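Local structure of periplasmic solute binding protein (Candidatus liberibacter, 4CL2) at residues 136-139 against 140-144; 111-114 against 115-118; 63-66 against 67-70. The protein binds manganese and zinc ions in the periplasm and, as a member of the bacterial solute-binding protein 9 family, probably delivers them for uptake. All coordinates share one frame; numbering follows the deposited sequence.

Contact 1 (136-139 against 140-144); sequences YELN and AREYS
From Y136 to S144 the backbone is regular alpha helix, the N-H groups of A140, R141, E142 and Y143 bonding in turn to the carbonyls of Y136, E137, L138 and N139. The bond from E142 N to L138 O is the straightest of the four, 2.9 Å long and with an N-H...O angle of 176°, whereas that from R141 N to E137 O stretches to 3.2 Å. On the exposed side of the helix L138 reaches forward over the next turn. Its CG stands opposite the backbone N (chi1 163°), which, with chi2 near 76°, brings CD1 close to two charged side chains: 3.6 Å from OE2 of E142 and 3.2 Å from NH2 of R141. E142, extended beyond CG, runs past L138, its CG 3.5 Å from L138 O. R141, in contrast, bends at chi2 and chi3, which brings its guanidinium obliquely past the L138 methyl.

The whole stretch belongs to the long helix 133-158, which runs along both lobes of the molecule, as the linking helix does in metal-binding relatives of this family. Its buried side carries Y136, N139, A140 and Y143. Y136 OH bonds to D129, just beyond helix 111-128, and N139 ND2 to the I21 carbonyl near the end of helix 12-22, while the Y143 ring lies against D16, I17 and N20. One turn on, S144 OG bonds to A140 O at 2.8 Å; S144 N, 2.9 Å from A140 O, donates from the opposite face of that carbonyl.

Contact 2 (111-114 against 115-118); sequences LTNA and MIYI
The Y117 ring meets N113 with its edge: N113 O lies in the ring plane, 3.2 Å from CD1, and the same oxygen receives the Y117 N-H. That bond, 2.9 Å from Y117 N to N113 O, is almost straight at 173°, with the donor nearly along the C=O axis. The ring is packed further by V84, T85, A107 and W108 from loops, and its OH bonds to N60. The other flat group, the N113 amide, projects alongside I116; its OD1 stands 3.9 Å from the I116 CD1 methyl, while ND2 is bound to the carbonyl of A107.

L111 and M115 run side by side in the same direction, meeting through methyls with L111 CD1 3.8 Å from M115 CE. A bend at chi2 (-65°) turns the thioether of M115 back toward the start of the helix, and its CG lies close to L111 O. Next to it, I118 lays CG1 3.2 Å from A114 O, the oxygen that accepts the I118 N-H.

This is the beginning of helix 111-128, and its first backbone bonds are the slack ones: M115 N to L111 O measures 3.5 Å and I116 N to T112 O 3.4 Å, both weak, before the regular pattern sets in. T112 OG1 bonds to D181, and the backbone N-H of N113 to S110 OG just before the helix. The polar ends thus fasten the turn near the metal site: N113 ties it to A107, next to the metal ligand H106, and Y117, whose side chain lies about 7 Å from that of H106, ties it to N60. L111, M115 and I118 supply apolar surface for packing against helix 133-158, and I118 also meets helix 12-22.

Contact 3 (63-66 against 67-70); sequences HLEE and TYMK
T67 follows E66 directly and sets its methyl CG2 4.1 Å from E66 CG, the two side chains passing at a slant. Its N-H is taken by a water, 3.0 Å from T67 N, that also donates to L64 O and so bridges the turn. OG1 makes weak bonds to S38 O and S40 N, on either side of H39, a metal-binding residue to which no metal is bound in this model.

Y68 meets E65 through both backbone and ring. Its N-H bonds to E65 O at 2.9 Å, with the donor well above the plane of that carbonyl instead of on a lone pair. With CG wedged between the backbone N and carbonyl carbon (chi1 57°), the ring folds back over E65 and takes E65 CA against one face in a CH-pi contact, 4.1 Å from CA to the ring centroid. E65 CG then runs past the phenol end, 3.3 Å from Y68 OH, and the carboxylate plane stands at 84° to the ring. E65 belongs to a type I beta turn, H63 to E66, that comes just before Y68; it is closed by the bond from E66 N to H63 O and lies in the loop that follows strand 56-59 of the four-stranded parallel sheet. The bent E65 chain sends OE2 to S10 OG and N60 N and OE1 to G61 N, so the buried carboxylate is gripped by three donors, while Y68 OH is hydrogen-bonded to S38 OG.

M69 gives a second, weak N-H bond to E65 O. Its doubly bent side chain brings SD to 3.7 Å from E65 CB and also touches C59 of strand 56-59. At K70 the backbone N-H is joined through another water, 2.9 Å from K70 N, to E66 O.

Overall arrangement
Along the chain contact 3 comes first, then contact 2, then contact 1. Contacts 1 and 2 lie on consecutive helices, 133-158 and 111-128, with centres 12 Å apart, and they touch directly: Y143 and S144 of the first pack on I118 of the second, and S144 also meets M115. Contact 3 sits in the loop between strands 56-59 and 80-83, its centre 22 Å from that of contact 2 and 29 Å from that of contact 1, and touches neither. The two helices thus pack on each other, while contact 3 borders the metal site, with the L64 side chain about 6 Å from the bound manganese, that of Y117 about 11 Å from it, and N60 held by both E65 and Y117.

Contact 1 (136-139 against 140-144)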
loop_
_atom_site.group_PDB
_atom_site.type_symbol
_atom_site.label_atom_id
_atom_site.label_comp_id
_atom_site.label_asym_id
_atom_site.label_seq_id
_atom_site.Cartn_x
_atom_site.Cartn_y
_atom_site.Cartn_z
ATOM N N TYR A 136 0.965 23.581 2.145
ATOM C CA TYR A 136 0.730 22.170 2.424
ATOM C C TYR A 136 -0.771 21.929 2.630
ATOM O O TYR A 136 -1.277 20.887 2.240
ATOM C CB TYR A 136 1.507 21.683 3.647
ATOM C CG TYR A 136 3.003 21.792 3.490
ATOM C CD1 TYR A 136 3.662 21.176 2.418
ATOM C CD2 TYR A 136 3.763 22.478 4.404
ATOM C CE1 TYR A 136 5.037 21.304 2.270
ATOM C CE2 TYR A 136 5.128 22.547 4.262
ATOM C CZ TYR A 136 5.745 21.963 3.191
ATOM O OH TYR A 136 7.123 22.067 2.971
ATOM N N GLU A 137 -1.445 22.889 3.240
ATOM C CA GLU A 137 -2.901 22.769 3.516
ATOM C C GLU A 137 -3.660 22.669 2.195
ATOM O O GLU A 137 -4.505 21.772 2.002
ATOM C CB GLU A 137 -3.394 23.921 4.392
ATOM C CG GLU A 137 -4.781 23.672 5.022
ATOM C CD GLU A 137 -4.693 22.807 6.267
ATOM O OE1 GLU A 137 -4.190 23.328 7.307
ATOM O OE2 GLU A 137 -5.107 21.641 6.186
ATOM N N LEU A 138 -3.392 23.606 1.298
ATOM C CA LEU A 138 -4.068 23.604 0.008
ATOM C C LEU A 138 -3.744 22.356 -0.774
ATOM O O LEU A 138 -4.620 21.667 -1.346
ATOM C CB LEU A 138 -3.731 24.887 -0.754
ATOM C CG LEU A 138 -4.049 24.782 -2.276
ATOM C CD1 LEU A 138 -5.530 24.911 -2.423
ATOM C CD2 LEU A 138 -3.300 25.888 -3.022
ATOM N N ASN A 139 -2.449 22.006 -0.809
ATOM C CA ASN A 139 -2.006 20.861 -1.601
ATOM C C ASN A 139 -2.596 19.552 -1.119
ATOM O O ASN A 139 -2.981 18.695 -1.934
ATOM C CB ASN A 139 -0.478 20.738 -1.621
ATOM C CG ASN A 139 0.218 21.914 -2.292
ATOM O OD1 ASN A 139 -0.398 22.694 -3.036
ATOM N ND2 ASN A 139 1.552 22.045 -2.061
ATOM N N ALA A 140 -2.682 19.396 0.204
ATOM C CA ALA A 140 -3.227 18.200 0.800
ATOM C C ALA A 140 -4.727 18.067 0.415
ATOM O O ALA A 140 -5.188 16.954 0.131
ATOM C CB ALA A 140 -3.077 18.207 2.307
ATOM N N ARG A 141 -5.467 19.172 0.472
ATOM C CA ARG A 141 -6.899 19.109 0.114
ATOM C C ARG A 141 -7.052 18.768 -1.382
ATOM O O ARG A 141 -7.811 17.909 -1.746
ATOM C CB ARG A 141 -7.631 20.356 0.480
ATOM C CG ARG A 141 -9.111 20.365 0.073
ATOM C CD ARG A 141 -9.352 20.940 -1.337
ATOM N NE ARG A 141 -9.025 22.307 -1.359
ATOM C CZ ARG A 141 -8.966 23.049 -2.473
ATOM N NH1 ARG A 141 -9.202 22.460 -3.654
ATOM N NH2 ARG A 141 -8.638 24.276 -2.407
ATOM N N GLU A 142 -6.299 19.462 -2.233
ATOM C CA GLU A 142 -6.346 19.151 -3.664
ATOM C C GLU A 142 -6.068 17.723 -3.938
ATOM O O GLU A 142 -6.712 17.088 -4.785
ATOM C CB GLU A 142 -5.400 20.047 -4.476
ATOM C CG GLU A 142 -5.921 21.476 -4.581
ATOM C CD GLU A 142 -5.033 22.402 -5.398
ATOM O OE1 GLU A 142 -3.835 22.066 -5.604
ATOM O OE2 GLU A 142 -5.539 23.481 -5.764
ATOM N N TYR A 143 -5.025 17.179 -3.328
ATOM C CA TYR A 143 -4.659 15.806 -3.613
ATOM C C TYR A 143 -5.684 14.773 -3.054
ATOM O O TYR A 143 -6.023 13.766 -3.718
ATOM C CB TYR A 143 -3.265 15.540 -3.067
ATOM C CG TYR A 143 -2.736 14.157 -3.337
ATOM C CD1 TYR A 143 -2.636 13.664 -4.642
ATOM C CD2 TYR A 143 -2.268 13.374 -2.330
ATOM C CE1 TYR A 143 -2.080 12.376 -4.888
ATOM C CE2 TYR A 143 -1.743 12.122 -2.565
ATOM C CZ TYR A 143 -1.664 11.617 -3.849
ATOM O OH TYR A 143 -1.087 10.389 -4.102
ATOM N N SER A 144 -6.190 15.030 -1.834
ATOM C CA SER A 144 -7.236 14.207 -1.273
ATOM C C SER A 144 -8.465 14.154 -2.230
ATOM O O SER A 144 -9.027 13.110 -2.474
ATOM C CB SER A 144 -7.650 14.822 0.084
ATOM O OG SER A 144 -6.622 14.675 1.049
#

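Contact 2 (111-114 against 115-118)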
loop_
_atom_site.group_PDB
_atom_site.type_symbol
_atom_site.label_atom_id
_atom_site.label_comp_id
_atom_site.label_asym_id
_atom_site.label_seq_id
_atom_site.Cartn_x
_atom_site.Cartn_y
_atom_site.Cartn_z
ATOM N N LEU A 111 -9.426 3.613 0.479
ATOM C CA LEU A 111 -9.789 5.004 0.159
ATOM C C LEU A 111 -9.765 5.811 1.456
ATOM O O LEU A 111 -9.200 6.897 1.506
ATOM C CB LEU A 111 -11.178 5.060 -0.553
ATOM C CG LEU A 111 -11.726 6.508 -0.766
ATOM C CD1 LEU A 111 -10.739 7.262 -1.588
ATOM C CD2 LEU A 111 -13.057 6.309 -1.502
ATOM N N THR A 112 -10.353 5.298 2.520
ATOM C CA THR A 112 -10.347 5.997 3.801
ATOM C C THR A 112 -8.927 6.212 4.242
ATOM O O THR A 112 -8.540 7.302 4.709
ATOM C CB THR A 112 -11.083 5.187 4.876
ATOM O OG1 THR A 112 -12.444 5.021 4.455
ATOM C CG2 THR A 112 -11.027 5.865 6.176
ATOM N N ASN A 113 -8.109 5.171 4.147
ATOM C CA ASN A 113 -6.756 5.306 4.624
ATOM C C ASN A 113 -5.873 6.217 3.810
ATOM O O ASN A 113 -4.977 6.843 4.333
ATOM C CB ASN A 113 -6.109 3.932 4.803
ATOM C CG ASN A 113 -6.813 3.074 5.857
ATOM O OD1 ASN A 113 -7.589 3.555 6.682
ATOM N ND2 ASN A 113 -6.509 1.772 5.872
ATOM N N ALA A 114 -6.087 6.294 2.506
ATOM C CA ALA A 114 -5.355 7.248 1.686
ATOM C C ALA A 114 -5.476 8.612 2.320
ATOM O O ALA A 114 -4.505 9.358 2.395
ATOM C CB ALA A 114 -5.943 7.253 0.258
ATOM N N MET A 115 -6.703 8.981 2.750
ATOM C CA MET A 115 -6.919 10.309 3.374
ATOM C C MET A 115 -6.124 10.490 4.677
ATOM O O MET A 115 -5.631 11.576 4.978
ATOM C CB MET A 115 -8.359 10.595 3.645
ATOM C CG MET A 115 -9.300 10.271 2.525
ATOM S SD MET A 115 -8.875 11.398 1.131
ATOM C CE MET A 115 -9.619 10.599 -0.293
ATOM N N ILE A 116 -5.961 9.410 5.433
ATOM C CA ILE A 116 -5.173 9.422 6.687
ATOM C C ILE A 116 -3.661 9.530 6.403
ATOM O O ILE A 116 -2.979 10.321 7.085
ATOM C CB ILE A 116 -5.494 8.168 7.533
ATOM C CG1 ILE A 116 -6.954 8.262 7.936
ATOM C CG2 ILE A 116 -4.541 8.105 8.720
ATOM C CD1 ILE A 116 -7.466 6.992 8.596
ATOM N N TYR A 117 -3.151 8.793 5.431
ATOM C CA TYR A 117 -1.755 8.941 4.964
ATOM C C TYR A 117 -1.489 10.410 4.609
ATOM O O TYR A 117 -0.514 11.024 5.068
ATOM C CB TYR A 117 -1.417 8.073 3.756
ATOM C CG TYR A 117 -1.067 6.619 4.052
ATOM C CD1 TYR A 117 -2.003 5.710 4.527
ATOM C CD2 TYR A 117 0.229 6.138 3.842
ATOM C CE1 TYR A 117 -1.688 4.364 4.760
ATOM C CE2 TYR A 117 0.535 4.814 4.099
ATOM C CZ TYR A 117 -0.373 3.932 4.567
ATOM O OH TYR A 117 -0.091 2.594 4.819
ATOM N N ILE A 118 -2.369 10.965 3.829
ATOM C CA ILE A 118 -2.202 12.370 3.362
ATOM C C ILE A 118 -2.192 13.318 4.548
ATOM O O ILE A 118 -1.326 14.198 4.619
ATOM C CB ILE A 118 -3.314 12.705 2.344
ATOM C CG1 ILE A 118 -3.065 11.923 1.043
ATOM C CG2 ILE A 118 -3.374 14.214 2.089
ATOM C CD1 ILE A 118 -4.261 11.877 0.133
#

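Contact 3 (63-66 against 67-70)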
loop_
_atom_site.group_PDB
_atom_site.type_symbol
_atom_site.label_atom_id
_atom_site.label_comp_id
_atom_site.label_asym_id
_atom_site.label_seq_id
_atom_site.Cartn_x
_atom_site.Cartn_y
_atom_site.Cartn_z
ATOM N N HIS A 63 5.099 -2.537 10.966
ATOM C CA HIS A 63 6.265 -3.375 10.752
ATOM C C HIS A 63 6.814 -3.436 9.330
ATOM O O HIS A 63 7.643 -4.319 9.078
ATOM C CB HIS A 63 5.991 -4.811 11.275
ATOM C CG HIS A 63 5.846 -4.877 12.746
ATOM N ND1 HIS A 63 5.863 -6.062 13.441
ATOM C CD2 HIS A 63 5.710 -3.898 13.678
ATOM C CE1 HIS A 63 5.764 -5.813 14.737
ATOM N NE2 HIS A 63 5.686 -4.512 14.909
ATOM N N LEU A 64 6.397 -2.558 8.424
ATOM C CA LEU A 64 6.844 -2.655 7.024
ATOM C C LEU A 64 8.379 -2.545 6.974
ATOM O O LEU A 64 9.079 -3.258 6.210
ATOM C CB LEU A 64 6.222 -1.588 6.143
ATOM C CG LEU A 64 6.630 -1.644 4.699
ATOM C CD1 LEU A 64 6.069 -2.891 4.064
ATOM C CD2 LEU A 64 6.166 -0.413 4.002
ATOM N N GLU A 65 8.881 -1.653 7.813
ATOM C CA GLU A 65 10.306 -1.342 7.868
ATOM C C GLU A 65 11.108 -2.145 8.844
ATOM O O GLU A 65 12.310 -1.845 9.108
ATOM C CB GLU A 65 10.495 0.174 8.143
ATOM C CG GLU A 65 9.907 1.082 7.064
ATOM C CD GLU A 65 8.434 1.464 7.241
ATOM O OE1 GLU A 65 7.870 1.236 8.351
ATOM O OE2 GLU A 65 7.919 2.058 6.270
ATOM N N GLU A 66 10.535 -3.177 9.439
ATOM C CA GLU A 66 11.169 -3.767 10.626
ATOM C C GLU A 66 12.615 -4.225 10.365
ATOM O O GLU A 66 13.438 -4.142 11.252
ATOM C CB GLU A 66 10.306 -4.938 11.152
ATOM C CG GLU A 66 10.193 -6.099 10.208
ATOM C CD GLU A 66 9.178 -7.160 10.681
ATOM O OE1 GLU A 66 8.917 -7.256 11.896
ATOM O OE2 GLU A 66 8.630 -7.854 9.814
ATOM N N THR A 67 12.891 -4.699 9.174
ATOM C CA THR A 67 14.222 -5.240 8.888
ATOM C C THR A 67 15.270 -4.172 8.681
ATOM O O THR A 67 16.463 -4.494 8.822
ATOM C CB THR A 67 14.265 -6.136 7.651
ATOM O OG1 THR A 67 14.027 -5.389 6.486
ATOM C CG2 THR A 67 13.332 -7.349 7.827
ATOM N N TYR A 68 14.865 -2.946 8.388
ATOM C CA TYR A 68 15.857 -1.855 8.173
ATOM C C TYR A 68 15.689 -0.645 9.060
ATOM O O TYR A 68 16.456 0.321 8.947
ATOM C CB TYR A 68 15.947 -1.494 6.708
ATOM C CG TYR A 68 14.664 -1.071 6.045
ATOM C CD1 TYR A 68 14.177 0.206 6.194
ATOM C CD2 TYR A 68 13.912 -1.977 5.266
ATOM C CE1 TYR A 68 13.046 0.616 5.541
ATOM C CE2 TYR A 68 12.757 -1.583 4.656
ATOM C CZ TYR A 68 12.334 -0.284 4.772
ATOM O OH TYR A 68 11.169 0.118 4.150
ATOM N N MET A 69 14.781 -0.719 10.053
ATOM C CA MET A 69 14.721 0.372 11.067
ATOM C C MET A 69 16.065 0.669 11.727
ATOM O O MET A 69 16.336 1.824 12.052
ATOM C CB MET A 69 13.697 0.084 12.169
ATOM C CG MET A 69 12.287 0.297 11.709
ATOM S SD MET A 69 11.790 1.934 11.145
ATOM C CE MET A 69 12.358 2.785 12.613
ATOM N N LYS A 70 16.885 -0.333 11.905
ATOM C CA LYS A 70 18.218 -0.189 12.529
ATOM C C LYS A 70 19.141 0.765 11.762
ATOM O O LYS A 70 20.104 1.249 12.346
ATOM C CB LYS A 70 18.942 -1.517 12.663
ATOM C CG LYS A 70 19.195 -2.224 11.329
ATOM C CD LYS A 70 19.774 -3.591 11.560
ATOM C CE LYS A 70 20.066 -4.199 10.215
ATOM N NZ LYS A 70 20.654 -5.557 10.331
HETATM O O HOH W 1 11.263 -4.791 6.677
HETATM O O HOH W 2 15.981 -3.114 12.015
#